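Choline kinase (Cryptosporidium parvum, PDB 3MES) probably catalyses the magnesium-dependent transfer of a phosphate group from ATP to choline, and perhaps to ethanolamine. Local coordinates at residues N267-E271 with N272-Q276; K66-E70 with S71-V75; L415-N418 with S419-N423; V336-S339 with Q340-E344. All coordinates share one frame; numbering follows the deposited sequence.

Interaction 1 is the deeply buried one: it forms the loop into strand 274-276, where side chains meet magnesium and two bound ligands while backbone carbonyls shape the turn. Interaction 2, whose centre lies about 31 Å from that of interaction 1, is a surface turn leading into strand 73-78 and is built from an asparagine, a serine and two isoleucines. Interactions 3 and 4 are partly buried, and both lean on helix 351-362, one through the C-terminal tail and the other through the end of helix 327-342. Aromatic rings enter both: an indole and a phenyl ring in interaction 3, a tyrosine under a methyl group in interaction 4. Interaction 4 also faces the second subunit.

Interaction 1 of 4, residues N267-E271 with N272-Q276; sequences NDLQE and NNLLQ. With MG (magnesium ion), chain M; PT3 (N-propyl-tartramic acid), chain L; DME (decamethonium ion), chain K.
Asp268 and Asn273 meet at about a right angle, with carboxylate and amide planes 86° apart. Asn273 ND2 lies 3.3 Å from Asp268 OD2. The same ND2 donates to the backbone oxygen Asp268 O (3.2 Å, 163°), which lies close to the plane of the amide. Gln270 N approaches that oxygen from its opposite face, so two donors grip it, while Asn273 ND2 also bonds Asp285 OD1. The backbone tightens the bend through Asn273 N to Gln270 O (2.8 Å) and Leu274 N to Glu271 O (3.1 Å). Leu269 and Leu274 cross nearly perpendicularly, CD1 against CD2 at 3.4 Å, and both touch Met283. Asp268 OD2 comes within 3.1 Å of O41 of the bound N-propyl-tartramic acid, and its OD1 faces an N-methyl group of decamethonium. Glu271 places CG between its backbone N and carbonyl carbon (chi1 64°); bent again at chi2, its chain delivers OE2 to magnesium at 2.4 Å, beside the carbonyl oxygens of Glu304 and Tyr307. The His-x-Asp-x-x-x-x-Asn sequence from His266 to Asn273 marks the phosphotransferase loop of kinase-like folds, here lining the ligand pocket.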
# COMPACT_ATOMS: atom_id res chain seq x y z
N ASN B 267 -9.79 -15.58 5.10
CA ASN B 267 -10.80 -16.56 4.72
C ASN B 267 -12.10 -15.98 4.15
O ASN B 267 -13.04 -16.72 3.84
CB ASN B 267 -11.10 -17.51 5.88
CG ASN B 267 -10.01 -18.54 6.10
OD1 ASN B 267 -9.39 -19.01 5.14
ND2 ASN B 267 -9.76 -18.89 7.35
N ASP B 268 -12.15 -14.66 4.01
CA ASP B 268 -13.35 -14.00 3.50
C ASP B 268 -13.00 -12.61 3.01
O ASP B 268 -13.79 -11.68 3.13
CB ASP B 268 -14.42 -13.91 4.59
CG ASP B 268 -15.73 -13.32 4.09
OD1 ASP B 268 -16.06 -13.52 2.90
OD2 ASP B 268 -16.43 -12.67 4.89
N LEU B 269 -11.80 -12.47 2.46
CA LEU B 269 -11.31 -11.16 2.05
C LEU B 269 -11.96 -10.71 0.75
O LEU B 269 -11.34 -10.72 -0.31
CB LEU B 269 -9.79 -11.16 1.92
CG LEU B 269 -9.13 -9.78 1.89
CD1 LEU B 269 -9.53 -8.97 3.12
CD2 LEU B 269 -7.62 -9.90 1.80
N GLN B 270 -13.23 -10.32 0.84
CA GLN B 270 -13.98 -9.79 -0.30
C GLN B 270 -13.95 -8.26 -0.29
O GLN B 270 -13.54 -7.65 0.70
CB GLN B 270 -15.41 -10.35 -0.30
CG GLN B 270 -16.49 -9.40 -0.78
CD GLN B 270 -17.44 -8.99 0.34
OE1 GLN B 270 -17.44 -9.59 1.41
NE2 GLN B 270 -18.26 -7.98 0.08
N GLU B 271 -14.35 -7.64 -1.39
CA GLU B 271 -14.18 -6.20 -1.56
C GLU B 271 -14.84 -5.36 -0.46
O GLU B 271 -14.31 -4.32 -0.06
CB GLU B 271 -14.65 -5.74 -2.95
CG GLU B 271 -16.13 -5.93 -3.21
CD GLU B 271 -16.47 -7.35 -3.63
OE1 GLU B 271 -17.66 -7.64 -3.84
OE2 GLU B 271 -15.54 -8.18 -3.74
N ASN B 272 -15.99 -5.80 0.02
CA ASN B 272 -16.69 -5.08 1.08
C ASN B 272 -15.99 -5.17 2.43
O ASN B 272 -16.34 -4.47 3.37
CB ASN B 272 -18.14 -5.54 1.18
CG ASN B 272 -18.97 -5.11 -0.01
OD1 ASN B 272 -19.08 -3.92 -0.31
ND2 ASN B 272 -19.55 -6.08 -0.71
N ASN B 273 -14.98 -6.04 2.51
CA ASN B 273 -14.19 -6.17 3.73
C ASN B 273 -12.82 -5.51 3.60
O ASN B 273 -11.93 -5.70 4.43
CB ASN B 273 -14.05 -7.64 4.13
CG ASN B 273 -15.31 -8.18 4.77
OD1 ASN B 273 -16.13 -7.41 5.28
ND2 ASN B 273 -15.48 -9.49 4.74
N LEU B 274 -12.67 -4.72 2.54
CA LEU B 274 -11.47 -3.93 2.33
C LEU B 274 -11.85 -2.46 2.24
O LEU B 274 -12.41 -2.01 1.24
CB LEU B 274 -10.76 -4.37 1.04
CG LEU B 274 -10.20 -5.79 1.05
CD1 LEU B 274 -10.00 -6.32 -0.37
CD2 LEU B 274 -8.89 -5.85 1.85
N LEU B 275 -11.55 -1.71 3.30
CA LEU B 275 -11.89 -0.29 3.35
C LEU B 275 -10.72 0.57 2.88
O LEU B 275 -9.59 0.42 3.35
CB LEU B 275 -12.29 0.12 4.77
CG LEU B 275 -13.40 -0.72 5.42
CD1 LEU B 275 -13.80 -0.13 6.77
CD2 LEU B 275 -14.60 -0.82 4.49
N GLN B 276 -10.99 1.46 1.94
CA GLN B 276 -9.96 2.35 1.41
C GLN B 276 -9.89 3.62 2.24
O GLN B 276 -10.66 4.56 2.03
CB GLN B 276 -10.24 2.69 -0.05
CG GLN B 276 -9.37 3.81 -0.59
CD GLN B 276 -7.94 3.37 -0.84
OE1 GLN B 276 -7.00 3.91 -0.26
NE2 GLN B 276 -7.77 2.38 -1.71
MG MG M . -16.73 -9.95 -4.78
O1 PT3 L . -19.34 -11.07 7.36
O11 PT3 L . -21.18 -12.19 7.98
C1 PT3 L . -20.49 -11.53 7.17
C2 PT3 L . -21.10 -11.26 5.79
O2 PT3 L . -22.44 -11.76 5.73
C3 PT3 L . -20.23 -11.97 4.76
O3 PT3 L . -21.00 -12.91 4.01
C4 PT3 L . -19.66 -10.90 3.84
O41 PT3 L . -18.53 -11.01 3.37
N4 PT3 L . -20.47 -9.86 3.63
C41 PT3 L . -20.09 -8.72 2.78
C42 PT3 L . -21.33 -7.92 2.40
C43 PT3 L . -21.50 -7.88 0.88
N1 DME K . -24.42 -4.75 0.97
C2 DME K . -25.45 -5.65 1.50
C3 DME K . -24.79 -6.93 2.04
C4 DME K . -25.83 -8.04 2.24
C5 DME K . -25.19 -9.30 2.83
C6 DME K . -24.26 -9.99 1.82
C7 DME K . -24.79 -11.38 1.44
C8 DME K . -23.77 -12.47 1.79
C9 DME K . -22.87 -12.80 0.61
C10 DME K . -21.42 -13.00 1.06
C11 DME K . -20.72 -14.07 0.22
N12 DME K . -19.36 -14.31 0.73
C13 DME K . -24.93 -4.05 -0.23
C14 DME K . -24.07 -3.76 2.00
C15 DME K . -23.22 -5.52 0.60
C16 DME K . -18.59 -13.05 0.74
C17 DME K . -19.45 -14.83 2.10
C18 DME K . -18.68 -15.28 -0.14

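Interaction 2 of 4, residues K66-E70 with S71-V75; sequences KEINE and SYIEV
An Asx turn from Asn69 to Ser71 opens a 3-10 turn at the surface, just ahead of strand 73-78. Asn69 carries CG opposite its own backbone N and beside the carbonyl carbon (chi1 -174°), which points OD1 forward along the chain to Ser71. That oxygen accepts twice: Ser71 OG donates in the carbonyl plane, on a lone pair, at 2.7 Å, whereas Ser71 N comes from above the plane at 3.1 Å (N-H...O angle 150°). The two grips fix the rotation of the Asn69 side chain. Two overlapping backbone bonds wind the turn itself, Tyr72 N to Asn69 O (2.9 Å) and Ile73 N to Glu70 O (3.0 Å). The Tyr72 ring folds back against the start of the turn, its CD2 3.7 Å from Asn69 CB, and Ser71 OG sits above one ring face, displaced toward the rim. On the inner side Ile68 and Ile73 cross at about a right angle, Ile68 CG2 meeting Ile73 CG1 at 4.1 Å. Both isoleucines also touch Ile91 of the adjacent strand, and Ile73 reaches Ile55 of helix 51-61. Consecutive type I turns, led by an Asx turn, thus feed an outermost strand of the five-stranded antiparallel sheet, as expected for the N-terminal lobe of a kinase-like fold.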
# COMPACT_ATOMS: atom_id res chain seq x y z
N LYS B 66 -15.68 11.47 28.28
CA LYS B 66 -16.27 11.65 29.61
C LYS B 66 -17.10 12.93 29.74
O LYS B 66 -18.25 12.89 30.16
CB LYS B 66 -15.18 11.62 30.68
CG LYS B 66 -15.70 11.49 32.10
CD LYS B 66 -16.32 10.12 32.35
CE LYS B 66 -16.67 9.93 33.82
NZ LYS B 66 -17.19 8.56 34.10
N GLU B 67 -16.51 14.06 29.36
CA GLU B 67 -17.14 15.36 29.60
C GLU B 67 -18.00 15.87 28.44
O GLU B 67 -18.60 16.93 28.54
CB GLU B 67 -16.09 16.41 29.97
CG GLU B 67 -15.56 16.25 31.38
CD GLU B 67 -16.66 16.28 32.42
OE1 GLU B 67 -17.41 17.28 32.46
OE2 GLU B 67 -16.79 15.29 33.18
N ILE B 68 -18.04 15.12 27.34
CA ILE B 68 -18.79 15.54 26.17
C ILE B 68 -20.30 15.44 26.38
O ILE B 68 -20.81 14.40 26.79
CB ILE B 68 -18.40 14.72 24.92
CG1 ILE B 68 -16.91 14.90 24.61
CG2 ILE B 68 -19.25 15.12 23.73
CD1 ILE B 68 -16.43 14.10 23.42
N ASN B 69 -21.01 16.53 26.10
CA ASN B 69 -22.46 16.55 26.24
C ASN B 69 -23.14 15.66 25.21
O ASN B 69 -22.77 15.65 24.03
CB ASN B 69 -22.99 17.98 26.12
CG ASN B 69 -24.48 18.08 26.40
OD1 ASN B 69 -25.29 18.28 25.49
ND2 ASN B 69 -24.86 17.91 27.67
N GLU B 70 -24.15 14.91 25.65
CA GLU B 70 -24.81 13.94 24.79
C GLU B 70 -25.37 14.59 23.52
O GLU B 70 -25.54 13.92 22.50
CB GLU B 70 -25.93 13.23 25.56
CG GLU B 70 -25.61 12.94 27.02
CD GLU B 70 -25.70 14.18 27.89
OE1 GLU B 70 -26.52 14.19 28.84
OE2 GLU B 70 -24.96 15.16 27.63
N SER B 71 -25.65 15.88 23.58
CA SER B 71 -26.23 16.59 22.44
C SER B 71 -25.27 16.62 21.25
O SER B 71 -25.69 16.89 20.12
CB SER B 71 -26.64 18.01 22.83
OG SER B 71 -25.53 18.88 22.83
N TYR B 72 -24.00 16.35 21.50
CA TYR B 72 -22.98 16.37 20.45
C TYR B 72 -22.63 14.95 20.00
O TYR B 72 -21.70 14.75 19.22
CB TYR B 72 -21.73 17.10 20.92
CG TYR B 72 -21.98 18.52 21.35
CD1 TYR B 72 -22.24 19.51 20.42
CD2 TYR B 72 -21.97 18.87 22.70
CE1 TYR B 72 -22.48 20.82 20.80
CE2 TYR B 72 -22.20 20.18 23.09
CZ TYR B 72 -22.46 21.14 22.14
OH TYR B 72 -22.70 22.44 22.53
N ILE B 73 -23.38 13.98 20.49
CA ILE B 73 -23.16 12.58 20.14
C ILE B 73 -24.34 12.04 19.34
O ILE B 73 -25.49 12.20 19.74
CB ILE B 73 -22.96 11.71 21.39
CG1 ILE B 73 -21.86 12.30 22.27
CG2 ILE B 73 -22.63 10.28 20.99
CD1 ILE B 73 -21.68 11.58 23.59
N GLU B 74 -24.05 11.39 18.22
CA GLU B 74 -25.11 10.78 17.43
C GLU B 74 -24.90 9.27 17.28
O GLU B 74 -23.85 8.82 16.83
CB GLU B 74 -25.21 11.42 16.04
CG GLU B 74 -24.21 10.87 15.04
CD GLU B 74 -24.79 10.78 13.64
OE1 GLU B 74 -25.98 11.09 13.47
OE2 GLU B 74 -24.04 10.40 12.71
N VAL B 75 -25.92 8.51 17.66
CA VAL B 75 -25.91 7.07 17.46
C VAL B 75 -26.74 6.72 16.23
O VAL B 75 -27.93 7.04 16.17
CB VAL B 75 -26.50 6.33 18.67
CG1 VAL B 75 -26.70 4.85 18.35
CG2 VAL B 75 -25.62 6.50 19.89

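Interaction 3 of 4, residues L415-N418 with S419-N423; sequences LPLN and SWLFN
Ser419 holds OG between its backbone N and carbonyl carbon (chi1 68°), and this folds the hydroxyl back onto Pro416 O, three residues earlier. The hydroxyl donates to that oxygen in the carbonyl plane at 2.7 Å; Ser419 N donates to it as well, at 3.1 Å, from well above the plane. A similar first torsion in Trp420 (chi1 70°) lays the indole alongside Leu417, both side chains pointing the same way, with Leu417 CD1 4.0 Å from Trp420 CZ2. Leu417 O lies over one face of the indole and itself accepts two hydrogen bonds. One comes from Trp420 N at 3.1 Å and is nearly straight (169°); the other comes from Leu421 N at 3.0 Å, almost in line with the C=O bond.

Leu421 sets its CB over the centre of the indole and sends CD2 to Leu417 CD1. Phe422 brings its edge to Asn418, where CE2 is 3.9 Å from CB in the plane of the ring. A type I turn from Trp420 to Asn423 curls the chain onward, while the cis peptide bond before Pro416 bends its approach. Outside the tail, Trp420 NE1 bonds Ile414 O and the indole receives Lys358 in a cation-pi contact; Phe422 meets Tyr256 edge-to-face. Two donors on each of two consecutive carbonyl oxygens tie these carbonyls into the winding of the tail, while the leucines and aromatic rings attach it to helix 351-362 and neighbouring loops.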
# COMPACT_ATOMS: atom_id res chain seq x y z
N LEU B 415 -5.15 -29.64 -13.08
CA LEU B 415 -5.58 -30.86 -12.41
C LEU B 415 -5.33 -32.06 -13.32
O LEU B 415 -5.53 -31.98 -14.53
CB LEU B 415 -7.06 -30.80 -12.03
CG LEU B 415 -7.47 -29.89 -10.87
CD1 LEU B 415 -8.98 -29.87 -10.73
CD2 LEU B 415 -6.81 -30.34 -9.57
N PRO B 416 -4.88 -33.18 -12.73
CA PRO B 416 -4.63 -33.31 -11.30
C PRO B 416 -3.24 -32.82 -10.89
O PRO B 416 -2.33 -32.78 -11.72
CB PRO B 416 -4.74 -34.82 -11.07
CG PRO B 416 -4.28 -35.42 -12.36
CD PRO B 416 -4.66 -34.45 -13.45
N LEU B 417 -3.08 -32.46 -9.62
CA LEU B 417 -1.81 -31.97 -9.11
C LEU B 417 -0.65 -32.91 -9.41
O LEU B 417 0.42 -32.47 -9.84
CB LEU B 417 -1.88 -31.75 -7.59
CG LEU B 417 -2.43 -30.43 -7.07
CD1 LEU B 417 -1.64 -29.26 -7.65
CD2 LEU B 417 -3.91 -30.30 -7.40
N ASN B 418 -0.86 -34.20 -9.18
CA ASN B 418 0.21 -35.17 -9.30
C ASN B 418 0.78 -35.32 -10.71
O ASN B 418 1.75 -36.04 -10.91
CB ASN B 418 -0.22 -36.53 -8.74
CG ASN B 418 -1.46 -37.08 -9.43
OD1 ASN B 418 -1.82 -36.66 -10.53
ND2 ASN B 418 -2.11 -38.04 -8.79
N SER B 419 0.18 -34.64 -11.68
CA SER B 419 0.63 -34.74 -13.06
C SER B 419 1.65 -33.66 -13.44
O SER B 419 2.17 -33.67 -14.55
CB SER B 419 -0.55 -34.71 -14.03
OG SER B 419 -1.18 -33.44 -14.04
N TRP B 420 1.93 -32.74 -12.52
CA TRP B 420 2.89 -31.67 -12.80
C TRP B 420 3.65 -31.20 -11.56
O TRP B 420 4.87 -31.00 -11.62
CB TRP B 420 2.20 -30.49 -13.49
CG TRP B 420 1.27 -29.70 -12.61
CD1 TRP B 420 -0.07 -29.92 -12.43
CD2 TRP B 420 1.60 -28.57 -11.79
NE1 TRP B 420 -0.59 -29.00 -11.55
CE2 TRP B 420 0.42 -28.16 -11.14
CE3 TRP B 420 2.78 -27.87 -11.54
CZ2 TRP B 420 0.39 -27.08 -10.26
CZ3 TRP B 420 2.75 -26.80 -10.67
CH2 TRP B 420 1.56 -26.42 -10.04
N LEU B 421 2.94 -31.02 -10.46
CA LEU B 421 3.52 -30.46 -9.24
C LEU B 421 4.85 -31.10 -8.85
O LEU B 421 5.77 -30.41 -8.39
CB LEU B 421 2.53 -30.56 -8.08
CG LEU B 421 2.99 -29.96 -6.74
CD1 LEU B 421 3.30 -28.47 -6.89
CD2 LEU B 421 1.94 -30.18 -5.67
N PHE B 422 4.96 -32.41 -9.03
CA PHE B 422 6.15 -33.13 -8.58
C PHE B 422 7.18 -33.34 -9.70
O PHE B 422 8.19 -34.01 -9.50
CB PHE B 422 5.75 -34.48 -7.97
CG PHE B 422 4.64 -34.38 -6.96
CD1 PHE B 422 4.84 -33.73 -5.75
CD2 PHE B 422 3.41 -34.95 -7.22
CE1 PHE B 422 3.82 -33.64 -4.82
CE2 PHE B 422 2.38 -34.86 -6.29
CZ PHE B 422 2.59 -34.20 -5.09
N ASN B 423 6.92 -32.76 -10.87
CA ASN B 423 7.82 -32.90 -12.00
C ASN B 423 8.68 -31.65 -12.19
O ASN B 423 9.88 -31.66 -11.94
CB ASN B 423 7.04 -33.21 -13.27

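Interaction 4 of 4, residues V336-S339 with Q340-E344; sequences VYLS and QTLQE
Thr341 sets its methyl over the Tyr337 ring in a CH-pi contact: CG2 is 3.7 Å from the ring centroid and 19° off the normal. Tyr337 swings its ring there with CG opposite the backbone N (chi1 172°), and its OH bonds His179 ND1. One residue further on, Leu338 CD2 makes apolar contact with Leu342 CD1, one turn apart, at 4.2 Å; both leucines also touch Ile352 of helix 351-362. Among the backbone bonds, Thr341 N to Tyr337 O (2.8 Å, 162°) and Leu342 N to Leu338 O (2.7 Å) keep the regular alpha-helical spacing. This is the C-terminal end of helix 327-342, left by Gln343 with a positive phi. The last bond here, Gln343 N to Ser339 O, is weak, but the Gln343 side chain turns back so that NE2 donates to Gln340 O at 2.9 Å, on a lone pair in the carbonyl plane. Beyond it Glu344 O receives a CA-H...O contact from Ser339 CA (3.2 Å). The hydroxyl of Ser339 bonds Ser335 O and Val346 N. Across the dimer, His166 of the second subunit packs on Val336, Ser339 and Gln340, and Leu164 of that subunit on Gln343.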
# COMPACT_ATOMS: atom_id res chain seq x y z
N VAL B 336 4.09 -9.97 -5.28
CA VAL B 336 4.08 -9.02 -4.18
C VAL B 336 3.85 -9.74 -2.86
O VAL B 336 4.47 -9.41 -1.84
CB VAL B 336 3.00 -7.94 -4.38
CG1 VAL B 336 2.95 -7.01 -3.17
CG2 VAL B 336 3.26 -7.16 -5.65
N TYR B 337 2.94 -10.71 -2.88
CA TYR B 337 2.64 -11.51 -1.70
C TYR B 337 3.91 -12.15 -1.15
O TYR B 337 4.25 -11.97 0.02
CB TYR B 337 1.61 -12.60 -2.05
CG TYR B 337 1.37 -13.60 -0.94
CD1 TYR B 337 0.43 -13.36 0.05
CD2 TYR B 337 2.08 -14.80 -0.90
CE1 TYR B 337 0.21 -14.28 1.07
CE2 TYR B 337 1.87 -15.72 0.11
CZ TYR B 337 0.93 -15.45 1.09
OH TYR B 337 0.72 -16.37 2.10
N LEU B 338 4.61 -12.89 -2.01
CA LEU B 338 5.82 -13.60 -1.61
C LEU B 338 6.93 -12.65 -1.18
O LEU B 338 7.69 -12.94 -0.25
CB LEU B 338 6.31 -14.51 -2.74
CG LEU B 338 5.41 -15.71 -3.03
CD1 LEU B 338 5.87 -16.43 -4.29
CD2 LEU B 338 5.40 -16.66 -1.84
N SER B 339 7.04 -11.52 -1.87
CA SER B 339 8.01 -10.50 -1.49
C SER B 339 7.75 -10.09 -0.05
O SER B 339 8.69 -9.80 0.70
CB SER B 339 7.93 -9.29 -2.42
OG SER B 339 8.26 -9.65 -3.75
N GLN B 340 6.48 -10.07 0.33
CA GLN B 340 6.08 -9.67 1.67
C GLN B 340 6.32 -10.79 2.69
O GLN B 340 6.92 -10.56 3.74
CB GLN B 340 4.61 -9.24 1.68
CG GLN B 340 4.01 -9.04 3.07
CD GLN B 340 4.55 -7.81 3.78
OE1 GLN B 340 5.64 -7.85 4.36
NE2 GLN B 340 3.79 -6.73 3.75
N THR B 341 5.86 -12.00 2.37
CA THR B 341 5.99 -13.12 3.30
C THR B 341 7.45 -13.58 3.44
O THR B 341 7.89 -13.94 4.53
CB THR B 341 5.11 -14.33 2.90
OG1 THR B 341 5.56 -14.87 1.65
CG2 THR B 341 3.65 -13.92 2.78
N LEU B 342 8.18 -13.55 2.33
CA LEU B 342 9.57 -14.01 2.33
C LEU B 342 10.56 -12.87 2.56
O LEU B 342 11.72 -13.11 2.90
CB LEU B 342 9.89 -14.73 1.02
CG LEU B 342 9.13 -16.04 0.76
CD1 LEU B 342 9.43 -16.58 -0.63
CD2 LEU B 342 9.47 -17.07 1.83
N GLN B 343 10.11 -11.64 2.37
CA GLN B 343 10.98 -10.48 2.53
C GLN B 343 12.16 -10.51 1.56
O GLN B 343 13.29 -10.16 1.92
CB GLN B 343 11.49 -10.38 3.97
CG GLN B 343 10.43 -9.96 4.97
CD GLN B 343 9.93 -8.55 4.73
OE1 GLN B 343 10.71 -7.63 4.53
NE2 GLN B 343 8.61 -8.38 4.73
N GLU B 344 11.90 -10.93 0.33
CA GLU B 344 12.93 -10.93 -0.71
C GLU B 344 12.33 -10.54 -2.06
O GLU B 344 11.13 -10.68 -2.28
CB GLU B 344 13.62 -12.30 -0.80
CG GLU B 344 12.77 -13.37 -1.46
CD GLU B 344 13.44 -14.73 -1.42
OE1 GLU B 344 13.90 -15.14 -0.33
OE2 GLU B 344 13.49 -15.40 -2.48